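Long-range contacts in protein DUF199/WhiA (Thermotoga maritima, PDB 3HYI), which probably binds DNA and is thought to act in cell division and chromosome segregation, joining a degenerate LAGLIDADG homing-endonuclease domain to a helix-turn-helix domain: residues Y132-N137 with K176-F181; F155-G160 with L170-I175; A231-K236 with V254-K259; E246-V251 with Y278-R283. All blocks are in the same frame, centred on the assembly; numbering follows the deposited sequence.

Contact 1: Y132-N137 with K176-F181; sequences YHLEIN and KDILVF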
# COMPACT_ATOMS: atom_id res chain seq x y z
N TYR A 132 -0.65 -0.33 2.57
CA TYR A 132 0.05 0.54 3.49
C TYR A 132 -0.62 0.40 4.85
O TYR A 132 -1.68 0.98 5.09
CB TYR A 132 0.01 2.00 3.02
CG TYR A 132 0.81 2.29 1.76
CD1 TYR A 132 1.90 1.50 1.39
CD2 TYR A 132 0.48 3.37 0.95
CE1 TYR A 132 2.63 1.77 0.25
CE2 TYR A 132 1.21 3.66 -0.20
CZ TYR A 132 2.29 2.85 -0.54
OH TYR A 132 3.03 3.11 -1.67
N HIS A 133 -0.00 -0.39 5.73
CA HIS A 133 -0.56 -0.64 7.05
C HIS A 133 0.50 -1.11 8.04
O HIS A 133 1.16 -2.12 7.83
CB HIS A 133 -1.67 -1.70 6.96
CG HIS A 133 -2.49 -1.81 8.20
ND1 HIS A 133 -3.34 -0.81 8.62
CD2 HIS A 133 -2.61 -2.81 9.11
CE1 HIS A 133 -3.95 -1.19 9.73
NE2 HIS A 133 -3.52 -2.40 10.05
N LEU A 134 0.64 -0.35 9.12
CA LEU A 134 1.42 -0.75 10.27
C LEU A 134 0.54 -0.56 11.49
O LEU A 134 -0.05 0.50 11.67
CB LEU A 134 2.69 0.10 10.38
CG LEU A 134 3.64 -0.29 11.52
CD1 LEU A 134 5.09 -0.01 11.15
CD2 LEU A 134 3.26 0.42 12.83
N GLU A 135 0.43 -1.60 12.31
CA GLU A 135 -0.48 -1.57 13.46
C GLU A 135 0.21 -1.93 14.76
O GLU A 135 1.23 -2.62 14.77
CB GLU A 135 -1.67 -2.51 13.23
CG GLU A 135 -1.30 -3.97 13.03
CD GLU A 135 -2.51 -4.87 12.94
OE1 GLU A 135 -3.47 -4.52 12.22
OE2 GLU A 135 -2.50 -5.95 13.58
N ILE A 136 -0.36 -1.45 15.86
CA ILE A 136 0.03 -1.84 17.21
C ILE A 136 -1.23 -2.17 18.01
O ILE A 136 -2.11 -1.32 18.17
CB ILE A 136 0.83 -0.73 17.92
CG1 ILE A 136 2.24 -0.64 17.35
CG2 ILE A 136 0.90 -1.00 19.42
CD1 ILE A 136 3.03 0.55 17.87
N ASN A 137 -1.32 -3.41 18.48
CA ASN A 137 -2.45 -3.85 19.29
C ASN A 137 -2.16 -3.62 20.77
O ASN A 137 -1.06 -3.90 21.24
CB ASN A 137 -2.75 -5.33 19.04
CG ASN A 137 -3.42 -5.57 17.70
OD1 ASN A 137 -4.56 -6.03 17.65
ND2 ASN A 137 -2.72 -5.25 16.62
N LYS A 176 4.93 7.25 4.12
CA LYS A 176 5.95 8.16 4.63
C LYS A 176 6.12 7.97 6.14
O LYS A 176 7.24 7.76 6.61
CB LYS A 176 5.56 9.62 4.33
CG LYS A 176 6.63 10.63 4.70
N ASP A 177 5.01 8.05 6.88
CA ASP A 177 5.02 7.89 8.34
C ASP A 177 5.50 6.51 8.77
O ASP A 177 6.15 6.37 9.81
CB ASP A 177 3.61 8.13 8.91
CG ASP A 177 3.19 9.59 8.84
OD1 ASP A 177 4.03 10.45 8.50
OD2 ASP A 177 2.01 9.89 9.12
N ILE A 178 5.17 5.48 7.98
CA ILE A 178 5.61 4.11 8.26
C ILE A 178 7.13 3.99 8.19
O ILE A 178 7.75 3.36 9.06
CB ILE A 178 4.96 3.11 7.27
CG1 ILE A 178 3.48 2.90 7.63
CG2 ILE A 178 5.69 1.78 7.28
CD1 ILE A 178 2.71 2.13 6.58
N LEU A 179 7.74 4.59 7.18
CA LEU A 179 9.20 4.57 7.03
C LEU A 179 9.90 5.31 8.17
O LEU A 179 10.94 4.86 8.66
CB LEU A 179 9.61 5.17 5.68
CG LEU A 179 9.31 4.28 4.47
CD1 LEU A 179 9.49 5.05 3.17
CD2 LEU A 179 10.20 3.03 4.49
N VAL A 180 9.33 6.45 8.58
CA VAL A 180 9.85 7.21 9.72
C VAL A 180 9.80 6.37 10.99
O VAL A 180 10.76 6.31 11.75
CB VAL A 180 9.04 8.51 9.96
CG1 VAL A 180 9.53 9.23 11.20
CG2 VAL A 180 9.11 9.43 8.74
N PHE A 181 8.65 5.73 11.20
CA PHE A 181 8.44 4.84 12.34
C PHE A 181 9.46 3.71 12.36
O PHE A 181 10.12 3.47 13.37
CB PHE A 181 7.02 4.26 12.28
CG PHE A 181 6.67 3.39 13.45
CD1 PHE A 181 6.05 3.93 14.57
CD2 PHE A 181 6.96 2.03 13.44
CE1 PHE A 181 5.72 3.12 15.66
CE2 PHE A 181 6.64 1.22 14.52
CZ PHE A 181 6.02 1.76 15.63

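Contact 2: F155-G160 with L170-I175; sequences FNINAG and LYIKSI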
# COMPACT_ATOMS: atom_id res chain seq x y z
N PHE A 155 7.54 12.77 16.13
CA PHE A 155 7.83 12.38 14.75
C PHE A 155 6.84 12.92 13.71
O PHE A 155 6.97 12.60 12.52
CB PHE A 155 7.89 10.85 14.66
CG PHE A 155 8.96 10.24 15.52
CD1 PHE A 155 10.29 10.25 15.11
CD2 PHE A 155 8.64 9.66 16.74
CE1 PHE A 155 11.28 9.69 15.90
CE2 PHE A 155 9.63 9.10 17.54
CZ PHE A 155 10.95 9.12 17.12
N ASN A 156 5.87 13.72 14.14
CA ASN A 156 4.80 14.21 13.25
C ASN A 156 4.09 13.07 12.52
O ASN A 156 3.69 13.21 11.36
CB ASN A 156 5.36 15.24 12.26
CG ASN A 156 4.27 16.05 11.58
OD1 ASN A 156 3.43 16.67 12.24
ND2 ASN A 156 4.28 16.06 10.25
N ILE A 157 3.94 11.93 13.20
CA ILE A 157 3.26 10.77 12.64
C ILE A 157 1.80 10.81 13.05
O ILE A 157 1.48 10.84 14.24
CB ILE A 157 3.91 9.44 13.11
CG1 ILE A 157 5.24 9.22 12.38
CG2 ILE A 157 2.99 8.26 12.84
CD1 ILE A 157 6.03 8.02 12.89
N ASN A 158 0.91 10.83 12.05
CA ASN A 158 -0.52 10.76 12.29
C ASN A 158 -0.97 9.30 12.28
O ASN A 158 -0.70 8.57 11.33
CB ASN A 158 -1.29 11.54 11.21
CG ASN A 158 -1.01 13.03 11.27
OD1 ASN A 158 -1.32 13.69 12.26
ND2 ASN A 158 -0.42 13.56 10.21
N ALA A 159 -1.64 8.89 13.35
CA ALA A 159 -2.13 7.53 13.48
C ALA A 159 -3.58 7.52 13.94
O ALA A 159 -3.99 8.37 14.74
CB ALA A 159 -1.26 6.76 14.47
N GLY A 160 -4.36 6.58 13.42
CA GLY A 160 -5.75 6.40 13.81
C GLY A 160 -5.91 5.27 14.82
O GLY A 160 -4.95 4.57 15.13
N LEU A 170 -3.86 0.66 17.10
CA LEU A 170 -3.31 1.92 16.61
C LEU A 170 -2.72 1.62 15.24
O LEU A 170 -2.01 0.63 15.08
CB LEU A 170 -2.24 2.43 17.57
CG LEU A 170 -1.90 3.92 17.54
CD1 LEU A 170 -0.90 4.25 18.64
CD2 LEU A 170 -1.36 4.32 16.19
N TYR A 171 -3.02 2.45 14.23
CA TYR A 171 -2.55 2.18 12.87
C TYR A 171 -2.00 3.40 12.14
O TYR A 171 -2.47 4.52 12.33
CB TYR A 171 -3.64 1.49 12.03
CG TYR A 171 -4.75 2.40 11.58
CD1 TYR A 171 -4.69 3.05 10.35
CD2 TYR A 171 -5.87 2.62 12.38
CE1 TYR A 171 -5.71 3.89 9.93
CE2 TYR A 171 -6.90 3.45 11.97
CZ TYR A 171 -6.81 4.09 10.74
OH TYR A 171 -7.82 4.92 10.32
N ILE A 172 -0.99 3.15 11.30
CA ILE A 172 -0.40 4.16 10.42
C ILE A 172 -0.61 3.71 8.98
O ILE A 172 -0.25 2.59 8.62
CB ILE A 172 1.12 4.30 10.67
CG1 ILE A 172 1.40 4.67 12.13
CG2 ILE A 172 1.72 5.35 9.74
CD1 ILE A 172 2.85 4.51 12.52
N LYS A 173 -1.19 4.58 8.16
CA LYS A 173 -1.50 4.26 6.77
C LYS A 173 -0.65 5.03 5.75
O LYS A 173 -0.57 4.63 4.58
CB LYS A 173 -2.99 4.50 6.48
CG LYS A 173 -3.45 5.93 6.71
CD LYS A 173 -4.78 6.20 6.04
CE LYS A 173 -5.05 7.69 5.96
NZ LYS A 173 -6.44 7.98 5.51
N SER A 174 -0.03 6.13 6.17
CA SER A 174 0.90 6.86 5.32
C SER A 174 2.21 6.09 5.21
O SER A 174 2.84 5.78 6.22
CB SER A 174 1.17 8.25 5.90
OG SER A 174 2.31 8.85 5.31
N ILE A 175 2.63 5.79 3.98
CA ILE A 175 3.89 5.08 3.74
C ILE A 175 5.09 5.92 4.17
O ILE A 175 6.13 5.38 4.55
CB ILE A 175 4.04 4.64 2.26
CG1 ILE A 175 5.15 3.59 2.11
CG2 ILE A 175 4.29 5.84 1.35
CD1 ILE A 175 4.96 2.34 2.96
O HOH W 1 -1.27 7.33 9.07

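Contact 3: A231-K236 with V254-K259; sequences AIELIK and VRLRNK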
# COMPACT_ATOMS: atom_id res chain seq x y z
N ALA A 231 -12.84 9.51 -49.34
CA ALA A 231 -13.10 8.24 -50.03
C ALA A 231 -14.56 8.13 -50.49
O ALA A 231 -14.84 7.68 -51.60
CB ALA A 231 -12.75 7.06 -49.12
N ILE A 232 -15.48 8.54 -49.62
CA ILE A 232 -16.91 8.53 -49.94
C ILE A 232 -17.24 9.51 -51.07
O ILE A 232 -18.07 9.20 -51.93
CB ILE A 232 -17.75 8.87 -48.69
CG1 ILE A 232 -17.62 7.76 -47.65
CG2 ILE A 232 -19.21 9.06 -49.06
CD1 ILE A 232 -18.11 8.16 -46.29
N GLU A 233 -16.59 10.67 -51.06
CA GLU A 233 -16.81 11.70 -52.08
C GLU A 233 -16.37 11.23 -53.46
O GLU A 233 -17.05 11.47 -54.45
CB GLU A 233 -16.06 13.00 -51.74
CG GLU A 233 -16.37 13.62 -50.37
CD GLU A 233 -17.63 14.45 -50.34
OE1 GLU A 233 -18.57 14.15 -51.12
OE2 GLU A 233 -17.69 15.40 -49.53
N LEU A 234 -15.21 10.57 -53.52
CA LEU A 234 -14.68 10.03 -54.78
C LEU A 234 -15.61 8.99 -55.38
O LEU A 234 -15.88 9.01 -56.58
CB LEU A 234 -13.29 9.41 -54.56
CG LEU A 234 -12.14 10.39 -54.33
CD1 LEU A 234 -10.92 9.66 -53.80
CD2 LEU A 234 -11.80 11.13 -55.61
N ILE A 235 -16.10 8.08 -54.53
CA ILE A 235 -17.02 7.02 -54.95
C ILE A 235 -18.34 7.61 -55.45
O ILE A 235 -18.89 7.18 -56.46
CB ILE A 235 -17.32 6.03 -53.80
CG1 ILE A 235 -16.07 5.22 -53.45
CG2 ILE A 235 -18.46 5.09 -54.16
CD1 ILE A 235 -16.19 4.46 -52.15
N LYS A 236 -18.84 8.61 -54.71
CA LYS A 236 -20.07 9.30 -55.08
C LYS A 236 -19.93 9.96 -56.45
O LYS A 236 -20.83 9.86 -57.29
CB LYS A 236 -20.43 10.36 -54.03
CG LYS A 236 -21.66 11.18 -54.36
CD LYS A 236 -22.11 12.03 -53.19
CE LYS A 236 -23.14 13.06 -53.62
NZ LYS A 236 -23.92 13.59 -52.47
N VAL A 254 -24.28 7.61 -43.87
CA VAL A 254 -24.28 8.04 -42.46
C VAL A 254 -23.04 8.86 -42.11
O VAL A 254 -23.14 9.87 -41.41
CB VAL A 254 -24.43 6.82 -41.50
CG1 VAL A 254 -23.95 7.17 -40.11
CG2 VAL A 254 -25.88 6.37 -41.46
N ARG A 255 -21.87 8.44 -42.60
CA ARG A 255 -20.64 9.22 -42.43
C ARG A 255 -20.76 10.60 -43.08
O ARG A 255 -20.41 11.61 -42.47
CB ARG A 255 -19.44 8.46 -43.02
CG ARG A 255 -18.12 9.24 -43.05
CD ARG A 255 -17.38 9.20 -41.71
NE ARG A 255 -17.94 10.11 -40.71
CZ ARG A 255 -17.48 10.25 -39.47
NH1 ARG A 255 -16.44 9.54 -39.04
NH2 ARG A 255 -18.06 11.11 -38.65
N LEU A 256 -21.25 10.63 -44.31
CA LEU A 256 -21.33 11.86 -45.10
C LEU A 256 -22.34 12.84 -44.50
O LEU A 256 -22.13 14.06 -44.55
CB LEU A 256 -21.69 11.55 -46.56
CG LEU A 256 -21.20 12.54 -47.61
CD1 LEU A 256 -19.68 12.56 -47.66
CD2 LEU A 256 -21.77 12.19 -48.98
N ARG A 257 -23.42 12.31 -43.94
CA ARG A 257 -24.46 13.13 -43.33
C ARG A 257 -24.12 13.51 -41.89
O ARG A 257 -24.68 14.47 -41.35
CB ARG A 257 -25.81 12.40 -43.37
CG ARG A 257 -26.36 12.23 -44.79
CD ARG A 257 -27.70 11.52 -44.80
NE ARG A 257 -28.14 11.22 -46.16
N ASN A 258 -23.20 12.77 -41.27
CA ASN A 258 -22.78 13.03 -39.89
C ASN A 258 -21.26 13.03 -39.78
O ASN A 258 -20.68 12.08 -39.27
CB ASN A 258 -23.35 11.97 -38.94
CG ASN A 258 -24.85 11.83 -39.04
OD1 ASN A 258 -25.59 12.43 -38.26
ND2 ASN A 258 -25.31 11.04 -40.00
N LYS A 259 -20.63 14.11 -40.23
CA LYS A 259 -19.17 14.12 -40.40
C LYS A 259 -18.37 14.38 -39.13
O LYS A 259 -17.16 14.19 -39.12
CB LYS A 259 -18.76 15.16 -41.44
CG LYS A 259 -19.64 15.19 -42.66
CD LYS A 259 -18.88 15.63 -43.89
CE LYS A 259 -19.72 16.51 -44.78
NZ LYS A 259 -19.13 16.63 -46.13

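Contact 4: E246-V251 with Y278-R283; sequences EDLRRV and YSKLKR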
# COMPACT_ATOMS: atom_id res chain seq x y z
N GLU A 246 -25.05 -2.94 -50.41
CA GLU A 246 -26.03 -2.31 -49.51
C GLU A 246 -25.45 -1.86 -48.17
O GLU A 246 -25.70 -0.73 -47.74
CB GLU A 246 -27.20 -3.27 -49.25
N ASP A 247 -24.67 -2.72 -47.52
CA ASP A 247 -24.15 -2.43 -46.18
C ASP A 247 -23.07 -1.34 -46.18
O ASP A 247 -22.97 -0.57 -45.22
CB ASP A 247 -23.62 -3.70 -45.50
CG ASP A 247 -22.43 -4.31 -46.21
OD1 ASP A 247 -22.40 -4.31 -47.47
OD2 ASP A 247 -21.52 -4.79 -45.51
N LEU A 248 -22.29 -1.26 -47.25
CA LEU A 248 -21.32 -0.18 -47.41
C LEU A 248 -22.01 1.13 -47.79
O LEU A 248 -21.54 2.21 -47.43
CB LEU A 248 -20.28 -0.53 -48.48
CG LEU A 248 -19.39 -1.74 -48.20
CD1 LEU A 248 -18.26 -1.80 -49.23
CD2 LEU A 248 -18.82 -1.72 -46.79
N ARG A 249 -23.13 1.03 -48.50
CA ARG A 249 -23.87 2.21 -48.95
C ARG A 249 -24.44 3.01 -47.78
O ARG A 249 -24.34 4.23 -47.76
CB ARG A 249 -25.00 1.80 -49.88
CG ARG A 249 -25.83 2.96 -50.37
CD ARG A 249 -26.91 2.48 -51.30
NE ARG A 249 -27.90 1.68 -50.57
CZ ARG A 249 -28.94 2.18 -49.92
NH1 ARG A 249 -29.18 3.49 -49.90
NH2 ARG A 249 -29.77 1.36 -49.28
N ARG A 250 -25.03 2.30 -46.81
CA ARG A 250 -25.60 2.94 -45.63
C ARG A 250 -24.53 3.59 -44.76
O ARG A 250 -24.75 4.66 -44.18
CB ARG A 250 -26.39 1.93 -44.80
CG ARG A 250 -27.61 1.37 -45.50
CD ARG A 250 -28.47 0.57 -44.54
NE ARG A 250 -27.86 -0.73 -44.22
CZ ARG A 250 -27.90 -1.80 -45.00
NH1 ARG A 250 -28.50 -1.77 -46.19
NH2 ARG A 250 -27.32 -2.93 -44.61
N VAL A 251 -23.37 2.94 -44.67
CA VAL A 251 -22.24 3.44 -43.89
C VAL A 251 -21.65 4.71 -44.52
O VAL A 251 -21.29 5.65 -43.81
CB VAL A 251 -21.14 2.36 -43.75
CG1 VAL A 251 -19.86 2.95 -43.16
CG2 VAL A 251 -21.65 1.21 -42.88
N TYR A 278 -16.06 0.44 -38.56
CA TYR A 278 -14.71 0.78 -38.94
C TYR A 278 -14.16 -0.14 -40.04
O TYR A 278 -13.46 0.32 -40.94
CB TYR A 278 -13.81 0.74 -37.71
CG TYR A 278 -12.39 1.02 -38.06
CD1 TYR A 278 -12.01 2.29 -38.49
CD2 TYR A 278 -11.43 0.02 -38.00
CE1 TYR A 278 -10.70 2.56 -38.83
CE2 TYR A 278 -10.12 0.28 -38.34
CZ TYR A 278 -9.76 1.55 -38.76
OH TYR A 278 -8.45 1.81 -39.10
N SER A 279 -14.48 -1.44 -39.97
CA SER A 279 -14.08 -2.40 -41.00
C SER A 279 -14.72 -2.04 -42.34
O SER A 279 -14.09 -2.15 -43.39
CB SER A 279 -14.49 -3.82 -40.60
OG SER A 279 -13.88 -4.20 -39.38
N LYS A 280 -15.97 -1.61 -42.28
CA LYS A 280 -16.71 -1.21 -43.48
C LYS A 280 -16.16 0.06 -44.11
O LYS A 280 -16.10 0.17 -45.34
CB LYS A 280 -18.18 -1.03 -43.16
CG LYS A 280 -18.91 -2.33 -43.05
CD LYS A 280 -20.31 -2.12 -42.55
CE LYS A 280 -20.76 -3.30 -41.71
NZ LYS A 280 -20.79 -4.56 -42.51
N LEU A 281 -15.77 1.01 -43.27
CA LEU A 281 -15.11 2.23 -43.73
C LEU A 281 -13.77 1.93 -44.40
O LEU A 281 -13.41 2.58 -45.38
CB LEU A 281 -14.93 3.21 -42.58
CG LEU A 281 -16.21 3.96 -42.17
CD1 LEU A 281 -16.06 4.57 -40.79
CD2 LEU A 281 -16.56 5.03 -43.21
N LYS A 282 -13.04 0.94 -43.87
CA LYS A 282 -11.77 0.51 -44.48
C LYS A 282 -11.98 -0.06 -45.88
O LYS A 282 -11.19 0.20 -46.79
CB LYS A 282 -11.07 -0.52 -43.59
CG LYS A 282 -10.61 0.02 -42.25
N ARG A 283 -13.04 -0.84 -46.05
CA ARG A 283 -13.42 -1.37 -47.36
C ARG A 283 -13.76 -0.25 -48.34
O ARG A 283 -13.37 -0.30 -49.51
CB ARG A 283 -14.61 -2.31 -47.25
CG ARG A 283 -14.29 -3.66 -46.63
CD ARG A 283 -15.28 -4.72 -47.09
NE ARG A 283 -16.51 -4.72 -46.29
CZ ARG A 283 -17.72 -5.06 -46.74
NH1 ARG A 283 -17.92 -5.40 -48.01
NH2 ARG A 283 -18.75 -5.03 -45.91

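Contact 1: Y132-N137 with K176-F181
L134 and I136 meet I178 and F181 in a buried, wholly apolar contact between a strand and a helix, in the degenerate LAGLIDADG homing-endonuclease domain. Strand 134-138 is an inner strand of a four-stranded antiparallel sheet, and helix 175-184 packs across it; the axes of 134-137 and 176-181 pass 10.4 Å apart at 61°. No hydrogen bond joins the two segments; they meet through apolar packing. L134 does most of the work on the strand. Its CG lies anti to the backbone N (chi1 -177°), which carries both methyls to the F181 ring: CD2 sits over one face, 4.1 Å from the ring centroid in a CH-pi contact, while CD1 comes within 3.6 Å of F181 CD2. I136 reaches the far end of the same ring, CD1 lying 3.9 Å from F181 CZ. L115 of helix 108-122 and I157 also touch F181, so the ring is wedged between several parts of the domain. An alanine in place of F181 would probably open a gap beneath the sheet and deprive the L134 and I136 methyls of their shared partner. On the opposite side of the strand, H133 NE2 donates to E135 OE1 in the plane of the imidazole, on the anti lone pair of the oxygen, and K169 adds a salt bridge to that carboxylate. One turn before F181 on the helix, I178 packs at the start of the strand, its CG1 4.0 Å from L134 CB and its CD1 3.8 Å from the backbone N of H133.

Contact 2: F155-G160 with L170-I175
G160 and Y171 form an antiparallel hydrogen-bonded pair. G160 N donates to Y171 O at 3.0 Å, and Y171 N returns a straighter bond to G160 O, also 3.0 Å. Farther along, one water donates to N158 O and accepts from K173 N at 2.9 Å, bridging the segments where the strand pairing has stopped. Here the loop after helix 141-155 enters edge strand 160-163 of the antiparallel sheet of the LAGLIDADG-like domain, beside inner strand 168-172. The Y171 ring folds back over G160: with chi1 at 75°, CG stands between the backbone N and the carbonyl carbon, and one ring face covers the glycine, whose CA is 4.1 Å from the ring centroid. The absence of a side chain at G160 lets the ring lie this close over its backbone. An alanine instead of Y171 is likely to strip that cover from the G160 backbone and lose the CH-pi contact, although the two main-chain bonds need no side chain. Apolar packing continues through I172, which crosses I157 at about a right angle, CD1 against CG2 of I157 at 3.8 Å, and holds its CG1 4.1 Å from A159 CB.

Contact 3: A231-K236 with V254-K259
The R255 guanidinium sets its edge against the end of its own helix while the aliphatic base of the same side chain meets I232. In the guanidinium plane, NH2 donates to N258 O at 2.9 Å, along a lone pair of that carbonyl; NH2 also bonds L261 O, and NH1 bonds Q228 of helix 207-238. A second flat group, the N258 amide, turns back on the helix: ND2 donates to V254 O at 2.8 Å, the acceptor lying almost exactly in the amide plane. With CG anti to the backbone N (chi1 173°), R255 CG faces I232 CD1 at 3.4 Å, the two chains crossing at about a right angle; bends at chi2 and chi3 then turn the head away. L256 carries the largest share of the contact. It slides past I232 in the opposite direction, with CD1 3.8 Å from I232 CG2, and the same methyl lies 3.9 Å from E233 CD. The aliphatic part of K236 borders its other methyl, CD2. Beside L256, the bent E233 side chain brings OE2 to 3.9 Å from K259 NZ, a long salt bridge that likely adds a modest electrostatic pull. Helix 274-288 covers other sides of the 231-236 segment through A231 and I235, and L266 of helix 263-268 touches R255. The contact thus joins the end of the long helix 207-238 to helix 246-257 in the helical bundle of the C-terminal helix-turn-helix domain.

Contact 4: E246-V251 with Y278-R283
A single carboxylate oxygen, D247 OD2, takes hydrogen bonds from two cationic side chains, K280 and R283, both on the helix that crosses its own. This salt-bridge network fastens helix 246-257 to helix 274-288 in the C-terminal helix-turn-helix domain; segment 278-283 falls within the predicted DNA-binding motif. The axes of 246-251 and 278-283 cross at -98°, nearly perpendicular, and approach to 9.7 Å. R283 NH2 meets OD2 at 2.8 Å on the syn side, somewhat out of the carboxylate plane, and with an N-H...O angle of 130° the bond is far from straight. K280 NZ takes the anti lone pair at 3.1 Å. The two positive groups would probably favour a charged D247. Its chi1 of 65° places the carboxylate between the backbone N and carbonyl carbon, turned to the crossing helix. L248 packs against one face of the arginine head: its CD2 stands 3.4 Å from the guanidinium plane, offset toward the rim, so R283 has a methyl against one face and the D247 oxygen at its edge. The apolar side of the crossing is completed by V251, flanked also by I277 and I284 of helix 274-288. V251 splits its methyls between two neighbours on that helix: CG1 packs on L281 CD2 at 3.9 Å, and CG2 rests on the aliphatic chain of K280, 3.6 Å from its CD.

The four contacts fall into two pairs, one near the chain centre in the LAGLIDADG-like domain, the other about 50 Å from it in the helix-turn-helix domain. Contacts 1 and 2, centres 6 Å apart, share one sheet: strands 134-138 and 168-172 are neighbours, with I136 N 2.8 Å from L170 O, the latter strand leading, after K173 and S174, into helix 175-184. S174 caps that helix, and D177 OD2 accepts from N158 N. Contacts 3 and 4, centres 10 Å apart, use successive parts of helix 246-257. About 62 Å separates the centres of contacts 1 and 3. A sodium ion about 9 Å from the L256 side chain and 11 Å from that of V251 is coordinated by neither.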